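Local coordinates for protein epoxyqueuosine reductase (Streptococcus thermophilus, PDB 5D6S) that belongs to the epoxyqueuosine reductase (QueG) family and holds cobalamin and two iron/sulfur clusters within a single chain, at residues Y186-M190 and Q267-N273. Residues are numbered along the deposited sequence; the frame is centred on the assembly and turned at random.
Sequences YGSYM and QISCPYN. With SF4 (iron/sulfur cluster), chain F.
Gly187 and Asn273 bring the two backbones nearest each other, their CA atoms 5.1 Å apart, where the loop leading into strand 190-197 passes the turn that follows helix 265-268. Asn273 carries most of the polar contact through both ends of its amide. Its OD1 accepts a hydrogen bond from Ser188 N at 3.2 Å, the donor slightly tilted from the carbonyl plane, while its ND2 gives Ser188 OG a nearly straight hydrogen bond of 2.8 Å (174° at the hydrogen). A second amide reaches the same hydroxyl oxygen: Gln267 NE2 donates a hydrogen bond of 3.1 Å to Ser188 OG, which is in the plane of both amides. The serine torsion that sets OG between backbone N and carbonyl carbon turns it to these donors. A hydrogen bond of 2.9 Å from Asn273 ND2 to Gln267 O ties the asparagine amide to its own turn as well as to the loop; Cys270 N is the second donor to that carbonyl oxygen, from the opposite face. This turn belongs to the 4Fe-4S double cluster binding domain: Cys270 SG ligates iron FE3 at 2.2 Å, and the Tyr272 ring presents its edge to sulfur S1, with its OH hydrogen-bonded to Gly210 O. Ser188, Gln267 and Met190 line the cobalamin pocket, and Met190 O is hydrogen-bonded to the cobalamin. Tyr189, centre of an inverse gamma turn, rests its ring at a slant against both amides, 36° from the Gln267 plane and 33° from that of Asn273. Tyr189 CE2 is 3.3 Å from Asn273 CG, and Tyr189 CD1 is 3.4 Å from Gln267 NE2; His103 stacks on the tyrosine ring.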
ATOM      1  N   TYR A 186     -14.695   9.359  -8.108  1.00 89.99           N
ATOM      2  CA  TYR A 186     -13.251   9.101  -8.251  1.00 79.87           C
ATOM      3  C   TYR A 186     -12.823   7.661  -8.027  1.00 73.23           C
ATOM      4  O   TYR A 186     -11.631   7.367  -8.023  1.00 72.68           O
ATOM      5  CB  TYR A 186     -12.482   9.967  -7.274  1.00 73.69           C
ATOM      6  CG  TYR A 186     -12.829  11.418  -7.357  1.00 76.69           C
ATOM      7  CD1 TYR A 186     -12.285  12.225  -8.357  1.00 79.64           C
ATOM      8  CD2 TYR A 186     -13.700  12.001  -6.444  1.00 77.09           C
ATOM      9  CE1 TYR A 186     -12.605  13.572  -8.441  1.00 72.29           C
ATOM     10  CE2 TYR A 186     -14.028  13.340  -6.527  1.00 71.73           C
ATOM     11  CZ  TYR A 186     -13.478  14.112  -7.524  1.00 69.30           C
ATOM     12  OH  TYR A 186     -13.773  15.441  -7.583  1.00 75.29           O
ATOM     13  N   GLY A 187     -13.787   6.768  -7.868  1.00 66.76           N
ATOM     14  CA  GLY A 187     -13.494   5.352  -7.662  1.00 66.92           C
ATOM     15  C   GLY A 187     -12.965   5.099  -6.267  1.00 64.75           C
ATOM     16  O   GLY A 187     -13.260   5.865  -5.353  1.00 59.38           O
ATOM     17  N   SER A 188     -12.188   4.017  -6.107  1.00 69.20           N
ATOM     18  CA  SER A 188     -11.425   3.768  -4.866  1.00 62.99           C
ATOM     19  C   SER A 188     -10.078   4.472  -4.877  1.00 59.59           C
ATOM     20  O   SER A 188      -9.435   4.584  -3.831  1.00 58.34           O
ATOM     21  CB  SER A 188     -11.227   2.282  -4.601  1.00 63.13           C
ATOM     22  OG  SER A 188     -10.990   1.573  -5.801  1.00 72.63           O
ATOM     23  N   TYR A 189      -9.684   5.013  -6.030  1.00 54.48           N
ATOM     24  CA  TYR A 189      -8.388   5.707  -6.151  1.00 57.61           C
ATOM     25  C   TYR A 189      -8.376   7.055  -5.454  1.00 55.83           C
ATOM     26  O   TYR A 189      -8.103   8.095  -6.061  1.00 59.01           O
ATOM     27  CB  TYR A 189      -7.899   5.767  -7.621  1.00 60.04           C
ATOM     28  CG  TYR A 189      -7.785   4.367  -8.246  1.00 70.50           C
ATOM     29  CD1 TYR A 189      -6.959   3.379  -7.679  1.00 69.81           C
ATOM     30  CD2 TYR A 189      -8.533   4.020  -9.362  1.00 71.27           C
ATOM     31  CE1 TYR A 189      -6.867   2.109  -8.228  1.00 73.79           C
ATOM     32  CE2 TYR A 189      -8.440   2.756  -9.914  1.00 83.68           C
ATOM     33  CZ  TYR A 189      -7.609   1.799  -9.345  1.00 82.77           C
ATOM     34  OH  TYR A 189      -7.529   0.546  -9.932  1.00 92.00           O
ATOM     35  N   MET A 190      -8.614   6.982  -4.139  1.00 61.14           N
ATOM     36  CA  MET A 190      -8.519   8.127  -3.213  1.00 64.37           C
ATOM     37  C   MET A 190      -7.678   7.833  -1.958  1.00 64.70           C
ATOM     38  O   MET A 190      -7.801   6.753  -1.350  1.00 57.88           O
ATOM     39  CB  MET A 190      -9.904   8.534  -2.699  1.00 66.75           C
ATOM     40  CG  MET A 190     -10.984   8.742  -3.754  1.00 69.59           C
ATOM     41  SD  MET A 190     -12.596   8.943  -2.977  1.00 76.65           S
ATOM     42  CE  MET A 190     -12.984   7.268  -2.430  1.00 71.94           C
ATOM     43  N   GLN A 267      -8.839  -3.602  -7.072  1.00 60.33           N
ATOM     44  CA  GLN A 267      -9.352  -2.308  -7.526  1.00 61.98           C
ATOM     45  C   GLN A 267      -9.458  -2.200  -9.056  1.00 67.22           C
ATOM     46  O   GLN A 267     -10.411  -1.633  -9.581  1.00 70.96           O
ATOM     47  CB  GLN A 267      -8.441  -1.178  -7.027  1.00 66.63           C
ATOM     48  CG  GLN A 267      -8.540  -0.877  -5.530  1.00 64.57           C
ATOM     49  CD  GLN A 267      -7.539   0.189  -5.090  1.00 66.85           C
ATOM     50  OE1 GLN A 267      -6.380  -0.116  -4.790  1.00 73.59           O
ATOM     51  NE2 GLN A 267      -7.978   1.439  -5.048  1.00 75.76           N
ATOM     52  N   ILE A 268      -8.454  -2.706  -9.762  1.00 70.08           N
ATOM     53  CA  ILE A 268      -8.493  -2.814 -11.209  1.00 68.85           C
ATOM     54  C   ILE A 268      -9.720  -3.639 -11.656  1.00 74.17           C
ATOM     55  O   ILE A 268     -10.351  -3.328 -12.668  1.00 61.06           O
ATOM     56  CB  ILE A 268      -7.183  -3.452 -11.736  1.00 73.99           C
ATOM     57  CG1 ILE A 268      -6.043  -2.439 -11.653  1.00 68.82           C
ATOM     58  CG2 ILE A 268      -7.348  -3.952 -13.174  1.00 80.10           C
ATOM     59  CD1 ILE A 268      -4.660  -3.026 -11.855  1.00 72.15           C
ATOM     60  N   SER A 269     -10.051  -4.686 -10.895  1.00 73.91           N
ATOM     61  CA  SER A 269     -11.192  -5.535 -11.209  1.00 74.48           C
ATOM     62  C   SER A 269     -12.548  -4.914 -10.797  1.00 86.98           C
ATOM     63  O   SER A 269     -13.585  -5.547 -11.005  1.00101.93           O
ATOM     64  CB  SER A 269     -11.039  -6.909 -10.540  1.00 77.90           C
ATOM     65  OG  SER A 269     -11.412  -6.888  -9.156  1.00 71.41           O
ATOM     66  N   CYS A 270     -12.551  -3.711 -10.209  1.00 81.11           N
ATOM     67  CA  CYS A 270     -13.775  -3.108  -9.687  1.00 75.78           C
ATOM     68  C   CYS A 270     -14.486  -2.254 -10.730  1.00 87.56           C
ATOM     69  O   CYS A 270     -13.880  -1.347 -11.308  1.00 85.09           O
ATOM     70  CB  CYS A 270     -13.511  -2.259  -8.444  1.00 75.39           C
ATOM     71  SG  CYS A 270     -15.021  -1.693  -7.586  1.00 65.44           S
ATOM     72  N   PRO A 271     -15.793  -2.528 -10.954  1.00 88.08           N
ATOM     73  CA  PRO A 271     -16.622  -1.795 -11.908  1.00 80.18           C
ATOM     74  C   PRO A 271     -16.537  -0.298 -11.708  1.00 85.67           C
ATOM     75  O   PRO A 271     -16.426   0.440 -12.680  1.00 93.52           O
ATOM     76  CB  PRO A 271     -18.033  -2.264 -11.577  1.00 82.78           C
ATOM     77  CG  PRO A 271     -17.856  -3.630 -11.012  1.00 88.99           C
ATOM     78  CD  PRO A 271     -16.562  -3.588 -10.266  1.00 92.23           C
ATOM     79  N   TYR A 272     -16.555   0.152 -10.455  1.00 80.14           N
ATOM     80  CA  TYR A 272     -16.513   1.587 -10.169  1.00 69.50           C
ATOM     81  C   TYR A 272     -15.244   2.269 -10.623  1.00 73.19           C
ATOM     82  O   TYR A 272     -15.180   3.503 -10.627  1.00 70.74           O
ATOM     83  CB  TYR A 272     -16.700   1.862  -8.686  1.00 67.37           C
ATOM     84  CG  TYR A 272     -18.088   1.636  -8.174  1.00 63.86           C
ATOM     85  CD1 TYR A 272     -18.509   0.367  -7.773  1.00 67.33           C
ATOM     86  CD2 TYR A 272     -18.998   2.696  -8.089  1.00 69.95           C
ATOM     87  CE1 TYR A 272     -19.798   0.167  -7.279  1.00 71.96           C
ATOM     88  CE2 TYR A 272     -20.291   2.510  -7.613  1.00 67.85           C
ATOM     89  CZ  TYR A 272     -20.683   1.253  -7.200  1.00 70.16           C
ATOM     90  OH  TYR A 272     -21.955   1.089  -6.718  1.00 77.68           O
ATOM     91  N   ASN A 273     -14.220   1.491 -10.975  1.00 80.37           N
ATOM     92  CA  ASN A 273     -12.964   2.067 -11.489  1.00 83.15           C
ATOM     93  C   ASN A 273     -12.884   1.998 -13.011  1.00 87.79           C
ATOM     94  O   ASN A 273     -11.989   2.587 -13.616  1.00 83.86           O
ATOM     95  CB  ASN A 273     -11.745   1.401 -10.835  1.00 82.51           C
ATOM     96  CG  ASN A 273     -11.570   1.801  -9.360  1.00 73.78           C
ATOM     97  OD1 ASN A 273     -11.598   2.980  -9.029  1.00 70.79           O
ATOM     98  ND2 ASN A 273     -11.392   0.809  -8.477  1.00 67.32           N
TER
HETATM   99 FE1  SF4 F 401     -15.610  -5.681  -5.219  1.00 73.56          FE
HETATM  100 FE2  SF4 F 401     -17.391  -5.229  -7.048  1.00 73.33          FE
HETATM  101 FE3  SF4 F 401     -15.769  -3.394  -6.416  1.00 69.18          FE
HETATM  102 FE4  SF4 F 401     -17.647  -4.209  -4.802  1.00 69.90          FE
HETATM  103  S1  SF4 F 401     -17.850  -3.172  -6.607  1.00 78.02           S
HETATM  104  S2  SF4 F 401     -15.630  -3.759  -4.360  1.00 74.24           S
HETATM  105  S3  SF4 F 401     -17.619  -6.310  -5.240  1.00 65.74           S
HETATM  106  S4  SF4 F 401     -15.305  -5.253  -7.249  1.00 76.84           S